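Local atomic coordinates of endo-beta-1,4-glucanase (cellulase B) (Bacillus halodurans, PDB entry 4V2X), a protein that probably hydrolyses beta-1,4-glucans as a three-module family 5 glycoside hydrolase whose CBM46 module contributes to the breakdown of xyloglucan and beta-1,3-1,4-glucans. Residues E385-V390 with Q412-E417; Y61-Q66 with E350-H355; I396-G401 with F475-Y480. All blocks are in the same frame, centred on the assembly; numbering follows the deposited sequence.

Overall arrangement
Interaction 2 belongs to the catalytic barrel, interaction 1 to the junction of barrel and Ig-like module, and interaction 3 to the Ig-like module. Interaction 2 is the buried one: helix 58-64 and the turn after it are joined to the eighth strand and the loop before it mainly by side chains, with a salt bridge toward the surface. The other two are partly buried. Interaction 1 mixes one strand pair with side-chain bonds and a flat guanidinium-imidazole stack. Interaction 3 is a parallel strand pair with aromatic packing. Helix 334-350 relates the first two: R387 and V390 rest on it, and its C-terminal end enters interaction 2. Interactions 1 and 3 lie in different sheets of one module.

Interaction 1: residues E385-V390 with Q412-E417; sequences EGRSSV and QLHGNE
R387, S389, H414 and N416 form the tight part of this contact. The R387 guanidinium lies flat over one face of the H414 imidazole, centres 3.6 Å apart and planes at 14°. A bend in the arginine chain (chi3 71°) turns it over the ring, and its NH2 also makes a salt bridge to E342 of helix 334-350. At the ring edge, H414 ND1 donates to S388 O at 2.8 Å. Replacing H414 by an alanine is likely to leave S388 O without this donor and the R387 guanidinium without its flat partner. V390 CG2 meets H414 CE1 at 3.6 Å. H414 sits in a type I' turn from L413 to N416. Residues 385-390 lead from barrel helix 374-385 into the Ig-like module, where V390 and Q412 form an antiparallel hydrogen-bonded pair. S389 OG donates to L413 O at 2.7 Å, while N416 N reaches this oxygen from the opposite face of its plane. N416 ND2 serves both S389 OG and R387 O, each at 3.1 Å. The loose side is at the exposed turn residue G415. Nearby, a water donates to both N416 OD1 and R387 O, and R469 adds a weak bond to N416 OD1.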
loop_
_atom_site.group_PDB
_atom_site.type_symbol
_atom_site.label_atom_id
_atom_site.label_comp_id
_atom_site.label_asym_id
_atom_site.label_seq_id
_atom_site.Cartn_x
_atom_site.Cartn_y
_atom_site.Cartn_z
ATOM N N GLU A 385 12.164 21.201 30.824
ATOM C CA GLU A 385 11.538 22.479 31.135
ATOM C C GLU A 385 11.880 23.592 30.146
ATOM O O GLU A 385 11.084 24.497 29.943
ATOM C CB GLU A 385 11.948 22.921 32.540
ATOM C CG GLU A 385 11.662 21.894 33.626
ATOM C CD GLU A 385 10.220 21.429 33.646
ATOM O OE1 GLU A 385 9.320 22.238 33.329
ATOM O OE2 GLU A 385 9.982 20.252 33.989
ATOM N N GLY A 386 13.066 23.558 29.554
ATOM C CA GLY A 386 13.466 24.651 28.677
ATOM C C GLY A 386 14.922 24.551 28.299
ATOM O O GLY A 386 15.601 23.603 28.679
ATOM N N ARG A 387 15.403 25.533 27.551
ATOM C CA ARG A 387 16.741 25.453 26.983
ATOM C C ARG A 387 17.816 25.807 27.988
ATOM O O ARG A 387 17.613 26.629 28.884
ATOM C CB ARG A 387 16.875 26.355 25.762
ATOM C CG ARG A 387 15.904 25.999 24.644
ATOM C CD ARG A 387 16.477 26.360 23.284
ATOM N NE ARG A 387 17.585 25.488 22.895
ATOM C CZ ARG A 387 18.163 25.486 21.695
ATOM N NH1 ARG A 387 17.760 26.323 20.739
ATOM N NH2 ARG A 387 19.155 24.645 21.439
ATOM N N SER A 388 18.962 25.164 27.824
ATOM C CA SER A 388 20.151 25.483 28.599
ATOM C C SER A 388 21.187 26.138 27.695
ATOM O O SER A 388 21.312 25.815 26.501
ATOM C CB SER A 388 20.740 24.230 29.233
ATOM O OG SER A 388 19.858 23.653 30.182
ATOM N N SER A 389 21.953 27.044 28.280
ATOM C CA SER A 389 23.038 27.697 27.582
ATOM C C SER A 389 24.193 26.719 27.513
ATOM O O SER A 389 24.447 25.972 28.468
ATOM C CB SER A 389 23.462 28.951 28.334
ATOM O OG SER A 389 22.345 29.809 28.497
ATOM N N VAL A 390 24.883 26.718 26.382
ATOM C CA VAL A 390 26.004 25.811 26.163
ATOM C C VAL A 390 27.176 26.614 25.622
ATOM O O VAL A 390 27.090 27.836 25.496
ATOM C CB VAL A 390 25.610 24.659 25.214
ATOM C CG1 VAL A 390 24.470 23.851 25.817
ATOM C CG2 VAL A 390 25.205 25.177 23.840
ATOM N N GLN A 412 26.582 29.740 23.604
ATOM C CA GLN A 412 25.313 29.794 22.902
ATOM C C GLN A 412 24.254 29.943 23.992
ATOM O O GLN A 412 23.878 28.963 24.645
ATOM C CB GLN A 412 25.115 28.538 22.055
ATOM C CG GLN A 412 26.056 28.442 20.853
ATOM C CD GLN A 412 27.463 27.983 21.203
ATOM O OE1 GLN A 412 27.653 26.963 21.871
ATOM N NE2 GLN A 412 28.464 28.724 20.730
ATOM N N LEU A 413 23.803 31.176 24.208
ATOM C CA LEU A 413 22.958 31.489 25.358
ATOM C C LEU A 413 21.562 30.878 25.289
ATOM O O LEU A 413 20.959 30.605 26.333
ATOM C CB LEU A 413 22.881 33.006 25.575
ATOM C CG LEU A 413 24.178 33.639 26.095
ATOM C CD1 LEU A 413 24.080 35.157 26.075
ATOM C CD2 LEU A 413 24.528 33.135 27.491
ATOM N N HIS A 414 21.049 30.651 24.080
ATOM C CA HIS A 414 19.742 30.008 23.901
ATOM C C HIS A 414 18.649 30.745 24.681
ATOM O O HIS A 414 17.749 30.125 25.257
ATOM C CB HIS A 414 19.788 28.522 24.318
ATOM C CG HIS A 414 20.597 27.653 23.407
ATOM N ND1 HIS A 414 21.220 26.501 23.837
ATOM C CD2 HIS A 414 20.881 27.763 22.087
ATOM C CE1 HIS A 414 21.856 25.942 22.823
ATOM N NE2 HIS A 414 21.669 26.691 21.751
ATOM N N GLY A 415 18.740 32.071 24.712
ATOM C CA GLY A 415 17.722 32.901 25.366
ATOM C C GLY A 415 17.908 33.155 26.850
ATOM O O GLY A 415 17.089 33.842 27.467
ATOM N N ASN A 416 18.982 32.623 27.435
ATOM C CA ASN A 416 19.263 32.826 28.849
ATOM C C ASN A 416 20.280 33.926 29.065
ATOM O O ASN A 416 20.866 34.438 28.111
ATOM C CB ASN A 416 19.775 31.540 29.481
ATOM C CG ASN A 416 18.834 30.375 29.265
ATOM O OD1 ASN A 416 17.609 30.539 29.253
ATOM N ND2 ASN A 416 19.401 29.187 29.090
ATOM N N GLU A 417 20.477 34.286 30.326
ATOM C CA GLU A 417 21.478 35.266 30.707
ATOM C C GLU A 417 22.479 34.607 31.655
ATOM O O GLU A 417 22.109 33.775 32.486
ATOM C CB GLU A 417 20.825 36.468 31.396
ATOM C CG GLU A 417 19.685 37.116 30.610
ATOM C CD GLU A 417 20.135 37.845 29.353
ATOM O OE1 GLU A 417 21.355 38.045 29.157
ATOM O OE2 GLU A 417 19.254 38.236 28.552
HETATM O O HOH W 1 15.693 28.429 29.185
#

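Interaction 2: residues Y61-Q66 with E350-H355; sequences YVRDMQ and ERDITH
V62 meets T354 through both its backbone and its side chain. T354 OG1 donates to V62 O at 2.7 Å, from well above the carbonyl plane. M65 N reaches the same oxygen from the opposite face, so two donors hold it. V62 CG1 lies 3.5 Å from T354 OG1. The threonine hydroxyl sits beside its own backbone N (chi1 -75°), which sends CG2 to the other side, toward M65 and Q66.

R63 comes next and grips D352 side-on. R63 NE and R63 NH2 both reach D352 OD2, with R63 NE at 3.0 Å from D352 OD2. This oxygen lies in the guanidinium plane and offers its syn lone pair to NE. D352 has positive phi and is the C-prime residue of a Schellman motif that ends helix 334-350, so the salt bridge ties helix 58-64 to that helix end.

The setting is the (beta/alpha)8 barrel of family 5. T354 and H355 belong to the eighth strand, and H355 pairs through its backbone with G68 of the first, which closes the barrel. Helix 58-64 lies across the end where the strands begin: Y61 OH bonds to T188 O, and M65 O accepts from S105 OG.

M65 adds an apolar touch, M65 CB to T354 CG2 at 3.8 Å.

Q66 then uses both ends of its amide. Q66 OE1 accepts from H355 N at 2.9 Å, on a lone pair in the carbonyl plane, with an N-H...O angle of 169°. Q66 NE2 donates to I353 O at 3.0 Å, less straight. These two bonds fix the rotation of the amide. They also place Q66 OE1 3.3 Å above the H355 ring, over its centre, with amide and ring planes 37° apart.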
loop_
_atom_site.group_PDB
_atom_site.type_symbol
_atom_site.label_atom_id
_atom_site.label_comp_id
_atom_site.label_asym_id
_atom_site.label_seq_id
_atom_site.Cartn_x
_atom_site.Cartn_y
_atom_site.Cartn_z
ATOM N N TYR A 61 -3.235 12.292 26.519
ATOM C CA TYR A 61 -2.659 11.054 27.031
ATOM C C TYR A 61 -1.157 11.021 26.746
ATOM O O TYR A 61 -0.349 10.841 27.649
ATOM C CB TYR A 61 -3.366 9.879 26.356
ATOM C CG TYR A 61 -2.936 8.487 26.760
ATOM C CD1 TYR A 61 -1.809 7.895 26.197
ATOM C CD2 TYR A 61 -3.695 7.731 27.651
ATOM C CE1 TYR A 61 -1.428 6.613 26.544
ATOM C CE2 TYR A 61 -3.326 6.445 27.995
ATOM C CZ TYR A 61 -2.187 5.889 27.438
ATOM O OH TYR A 61 -1.821 4.601 27.757
ATOM N N VAL A 62 -0.794 11.236 25.487
ATOM C CA VAL A 62 0.617 11.210 25.092
ATOM C C VAL A 62 1.402 12.341 25.769
ATOM O O VAL A 62 2.505 12.117 26.259
ATOM C CB VAL A 62 0.772 11.216 23.555
ATOM C CG1 VAL A 62 2.222 11.444 23.148
ATOM C CG2 VAL A 62 0.271 9.893 22.989
ATOM N N ARG A 63 0.827 13.539 25.834
ATOM C CA ARG A 63 1.476 14.653 26.543
ATOM C C ARG A 63 1.767 14.316 27.998
ATOM O O ARG A 63 2.819 14.672 28.529
ATOM C CB ARG A 63 0.620 15.912 26.479
ATOM C CG ARG A 63 0.674 16.587 25.128
ATOM C CD ARG A 63 -0.393 17.652 24.995
ATOM N NE ARG A 63 -0.601 17.999 23.596
ATOM C CZ ARG A 63 -1.751 18.412 23.074
ATOM N NH1 ARG A 63 -2.845 18.540 23.824
ATOM N NH2 ARG A 63 -1.809 18.697 21.781
ATOM N N ASP A 64 0.835 13.607 28.630
ATOM C CA ASP A 64 0.951 13.259 30.045
ATOM C C ASP A 64 2.041 12.210 30.298
ATOM O O ASP A 64 2.500 12.044 31.430
ATOM C CB ASP A 64 -0.403 12.757 30.565
ATOM C CG ASP A 64 -0.592 12.989 32.053
ATOM O OD1 ASP A 64 -0.149 14.044 32.560
ATOM O OD2 ASP A 64 -1.213 12.125 32.711
ATOM N N MET A 65 2.465 11.509 29.246
ATOM C CA MET A 65 3.578 10.556 29.348
ATOM C C MET A 65 4.958 11.213 29.491
ATOM O O MET A 65 5.911 10.548 29.894
ATOM C CB MET A 65 3.627 9.648 28.117
ATOM C CG MET A 65 2.436 8.734 27.922
ATOM S SD MET A 65 2.468 7.934 26.303
ATOM C CE MET A 65 3.980 6.984 26.424
ATOM N N GLN A 66 5.075 12.489 29.131
ATOM C CA GLN A 66 6.382 13.156 29.050
ATOM C C GLN A 66 6.971 13.412 30.443
ATOM O O GLN A 66 6.269 13.974 31.277
ATOM C CB GLN A 66 6.218 14.488 28.324
ATOM C CG GLN A 66 7.526 15.178 27.987
ATOM C CD GLN A 66 8.130 14.627 26.719
ATOM O OE1 GLN A 66 8.524 13.463 26.666
ATOM N NE2 GLN A 66 8.196 15.459 25.685
ATOM N N GLU A 350 9.303 21.520 21.060
ATOM C CA GLU A 350 8.697 22.422 20.089
ATOM C C GLU A 350 7.622 21.712 19.273
ATOM O O GLU A 350 6.633 22.324 18.881
ATOM C CB GLU A 350 9.761 22.985 19.148
ATOM C CG GLU A 350 10.633 24.058 19.772
ATOM C CD GLU A 350 9.874 25.347 20.020
ATOM O OE1 GLU A 350 9.155 25.798 19.100
ATOM O OE2 GLU A 350 9.996 25.902 21.130
ATOM N N ARG A 351 7.828 20.422 19.019
ATOM C CA ARG A 351 6.930 19.646 18.164
ATOM C C ARG A 351 6.003 18.701 18.942
ATOM O O ARG A 351 5.364 17.830 18.351
ATOM C CB ARG A 351 7.776 18.898 17.128
ATOM C CG ARG A 351 8.463 19.856 16.155
ATOM C CD ARG A 351 9.615 19.196 15.412
ATOM N NE ARG A 351 10.330 20.133 14.540
ATOM C CZ ARG A 351 11.201 21.047 14.960
ATOM N NH1 ARG A 351 11.464 21.169 16.256
ATOM N NH2 ARG A 351 11.794 21.862 14.083
ATOM N N ASP A 352 5.919 18.877 20.260
ATOM C CA ASP A 352 4.960 18.133 21.087
ATOM C C ASP A 352 5.194 16.624 21.042
ATOM O O ASP A 352 4.250 15.842 21.164
ATOM C CB ASP A 352 3.521 18.446 20.630
ATOM C CG ASP A 352 2.471 18.164 21.703
ATOM O OD1 ASP A 352 2.772 18.282 22.910
ATOM O OD2 ASP A 352 1.323 17.839 21.329
ATOM N N ILE A 353 6.449 16.214 20.876
ATOM C CA ILE A 353 6.772 14.796 20.767
ATOM C C ILE A 353 7.211 14.272 22.131
ATOM O O ILE A 353 8.155 14.778 22.737
ATOM C CB ILE A 353 7.849 14.555 19.690
ATOM C CG1 ILE A 353 7.262 14.851 18.299
ATOM C CG2 ILE A 353 8.354 13.112 19.748
ATOM C CD1 ILE A 353 8.287 14.993 17.193
ATOM N N THR A 354 6.512 13.255 22.620
ATOM C CA THR A 354 6.902 12.602 23.863
ATOM C C THR A 354 8.094 11.680 23.597
ATOM O O THR A 354 8.101 10.945 22.617
ATOM C CB THR A 354 5.711 11.843 24.473
ATOM O OG1 THR A 354 4.812 12.802 25.053
ATOM C CG2 THR A 354 6.158 10.853 25.537
ATOM N N HIS A 355 9.097 11.726 24.472
ATOM C CA HIS A 355 10.342 10.974 24.255
ATOM C C HIS A 355 10.607 9.999 25.391
ATOM O O HIS A 355 10.259 10.259 26.538
ATOM C CB HIS A 355 11.537 11.918 24.056
ATOM C CG HIS A 355 11.659 12.978 25.107
ATOM N ND1 HIS A 355 12.185 12.732 26.358
ATOM C CD2 HIS A 355 11.300 14.283 25.100
ATOM C CE1 HIS A 355 12.139 13.839 27.077
ATOM N NE2 HIS A 355 11.615 14.795 26.334
#

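Interaction 3: residues I396-G401 with F475-Y480; sequences IYLKQG and FRVNTY
Y480 lies across the neighbouring strand, and its side chain touches Y397, L398 and K399 in turn. CG stands between the backbone N and the carbonyl carbon (chi1 76°), and this turns the ring over residues 397-399. Y480 CB comes within 4.1 Å of Y397 CD1. Y480 CG lies 4.0 Å from Y397 CD1. The Y397 ring points its edge at one Y480 face in an offset edge-to-face pair, planes at 90°. Next along the ring, Y480 CD1 approaches L398 O at 3.3 Å and Y480 CE1 approaches K399 N at 3.4 Å. K399 CA sits over the other ring face as a CH-pi contact. The strands beneath run parallel, their axes 26° apart. Five backbone bonds join them, from I396 N to R476 O through Q400 N to Y480 O. An edge strand paired in parallel with the last strand of the module resembles the A'-G pairing of immunoglobulin-like folds. Over the same face as K399 CA, the lysine chain continues, and K399 CD lies 3.5 Å from Y480 CE2. At the tip, Y480 OH lies 3.7 Å from K399 CD. On the opposite sheet face, L398 CD1 packs on V477 CG1 at 3.8 Å, and helix 445-452 covers both residues.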
loop_
_atom_site.group_PDB
_atom_site.type_symbol
_atom_site.label_atom_id
_atom_site.label_comp_id
_atom_site.label_asym_id
_atom_site.label_seq_id
_atom_site.Cartn_x
_atom_site.Cartn_y
_atom_site.Cartn_z
ATOM N N ILE A 396 38.863 24.048 28.853
ATOM C CA ILE A 396 39.833 25.094 28.558
ATOM C C ILE A 396 41.208 24.463 28.744
ATOM O O ILE A 396 41.537 24.019 29.848
ATOM C CB ILE A 396 39.668 26.295 29.509
ATOM C CG1 ILE A 396 38.316 26.976 29.277
ATOM C CG2 ILE A 396 40.815 27.289 29.321
ATOM C CD1 ILE A 396 37.938 27.974 30.352
ATOM N N TYR A 397 41.981 24.395 27.664
ATOM C CA TYR A 397 43.298 23.767 27.699
ATOM C C TYR A 397 44.398 24.798 27.921
ATOM O O TYR A 397 44.382 25.873 27.318
ATOM C CB TYR A 397 43.567 23.006 26.414
ATOM C CG TYR A 397 43.053 21.593 26.409
ATOM C CD1 TYR A 397 43.756 20.577 27.039
ATOM C CD2 TYR A 397 41.881 21.261 25.742
ATOM C CE1 TYR A 397 43.297 19.267 27.025
ATOM C CE2 TYR A 397 41.412 19.955 25.722
ATOM C CZ TYR A 397 42.122 18.965 26.360
ATOM O OH TYR A 397 41.677 17.668 26.339
ATOM N N LEU A 398 45.347 24.445 28.782
ATOM C CA LEU A 398 46.522 25.265 29.057
ATOM C C LEU A 398 47.781 24.458 28.763
ATOM O O LEU A 398 47.970 23.387 29.326
ATOM C CB LEU A 398 46.519 25.678 30.524
ATOM C CG LEU A 398 45.243 26.353 31.036
ATOM C CD1 LEU A 398 45.302 26.526 32.541
ATOM C CD2 LEU A 398 45.038 27.687 30.340
ATOM N N LYS A 399 48.647 24.980 27.893
ATOM C CA LYS A 399 49.892 24.291 27.548
ATOM C C LYS A 399 50.880 24.437 28.707
ATOM O O LYS A 399 51.244 25.552 29.084
ATOM C CB LYS A 399 50.484 24.869 26.260
ATOM C CG LYS A 399 51.771 24.197 25.790
ATOM C CD LYS A 399 51.518 22.984 24.912
ATOM C CE LYS A 399 52.780 22.568 24.175
ATOM N NZ LYS A 399 53.202 23.551 23.136
ATOM N N GLN A 400 51.304 23.312 29.274
ATOM C CA GLN A 400 52.247 23.325 30.383
ATOM C C GLN A 400 53.524 24.016 29.933
ATOM O O GLN A 400 54.025 23.755 28.838
ATOM C CB GLN A 400 52.558 21.901 30.842
ATOM C CG GLN A 400 53.258 21.807 32.190
ATOM C CD GLN A 400 53.847 20.431 32.422
ATOM O OE1 GLN A 400 54.561 19.915 31.572
ATOM N NE2 GLN A 400 53.540 19.826 33.563
ATOM N N GLY A 401 54.034 24.919 30.762
ATOM C CA GLY A 401 55.235 25.667 30.422
ATOM C C GLY A 401 54.995 27.032 29.796
ATOM O O GLY A 401 55.886 27.885 29.827
ATOM N N PHE A 475 33.261 24.056 32.470
ATOM C CA PHE A 475 34.514 24.028 31.726
ATOM C C PHE A 475 35.589 23.333 32.544
ATOM O O PHE A 475 35.999 23.838 33.596
ATOM C CB PHE A 475 35.012 25.441 31.413
ATOM C CG PHE A 475 34.094 26.244 30.541
ATOM C CD1 PHE A 475 34.099 26.075 29.157
ATOM C CD2 PHE A 475 33.260 27.207 31.091
ATOM C CE1 PHE A 475 33.258 26.823 28.354
ATOM C CE2 PHE A 475 32.424 27.959 30.292
ATOM C CZ PHE A 475 32.421 27.762 28.920
ATOM N N ARG A 476 36.059 22.194 32.048
ATOM C CA ARG A 476 37.160 21.488 32.688
ATOM C C ARG A 476 38.445 22.202 32.302
ATOM O O ARG A 476 38.715 22.406 31.111
ATOM C CB ARG A 476 37.195 20.028 32.243
ATOM C CG ARG A 476 35.946 19.255 32.633
ATOM C CD ARG A 476 35.893 17.891 31.966
ATOM N NE ARG A 476 36.888 16.990 32.529
ATOM C CZ ARG A 476 36.743 16.360 33.689
ATOM N NH1 ARG A 476 35.641 16.534 34.398
ATOM N NH2 ARG A 476 37.701 15.561 34.139
ATOM N N VAL A 477 39.228 22.612 33.301
ATOM C CA VAL A 477 40.475 23.319 33.053
ATOM C C VAL A 477 41.601 22.289 33.071
ATOM O O VAL A 477 41.867 21.677 34.106
ATOM C CB VAL A 477 40.723 24.436 34.090
ATOM C CG1 VAL A 477 42.078 25.096 33.858
ATOM C CG2 VAL A 477 39.600 25.463 34.037
ATOM N N ASN A 478 42.228 22.096 31.912
ATOM C CA ASN A 478 43.172 21.006 31.678
ATOM C C ASN A 478 44.546 21.515 31.302
ATOM O O ASN A 478 44.673 22.345 30.405
ATOM C CB ASN A 478 42.671 20.116 30.537
ATOM C CG ASN A 478 41.299 19.529 30.810
ATOM O OD1 ASN A 478 40.944 19.261 31.954
ATOM N ND2 ASN A 478 40.509 19.340 29.752
ATOM N N THR A 479 45.576 21.015 31.977
ATOM C CA THR A 479 46.943 21.300 31.577
ATOM C C THR A 479 47.454 20.143 30.735
ATOM O O THR A 479 47.257 18.982 31.091
ATOM C CB THR A 479 47.852 21.497 32.800
ATOM O OG1 THR A 479 47.371 22.609 33.566
ATOM C CG2 THR A 479 49.280 21.763 32.368
ATOM N N TYR A 480 48.100 20.465 29.616
ATOM C CA TYR A 480 48.608 19.445 28.704
ATOM C C TYR A 480 50.015 19.766 28.199
ATOM O O TYR A 480 50.466 20.918 28.233
ATOM C CB TYR A 480 47.659 19.280 27.511
ATOM C CG TYR A 480 47.760 20.392 26.480
ATOM C CD1 TYR A 480 47.159 21.628 26.699
ATOM C CD2 TYR A 480 48.474 20.215 25.301
ATOM C CE1 TYR A 480 47.257 22.647 25.770
ATOM C CE2 TYR A 480 48.572 21.229 24.365
ATOM C CZ TYR A 480 47.954 22.443 24.605
ATOM O OH TYR A 480 48.048 23.468 23.686
#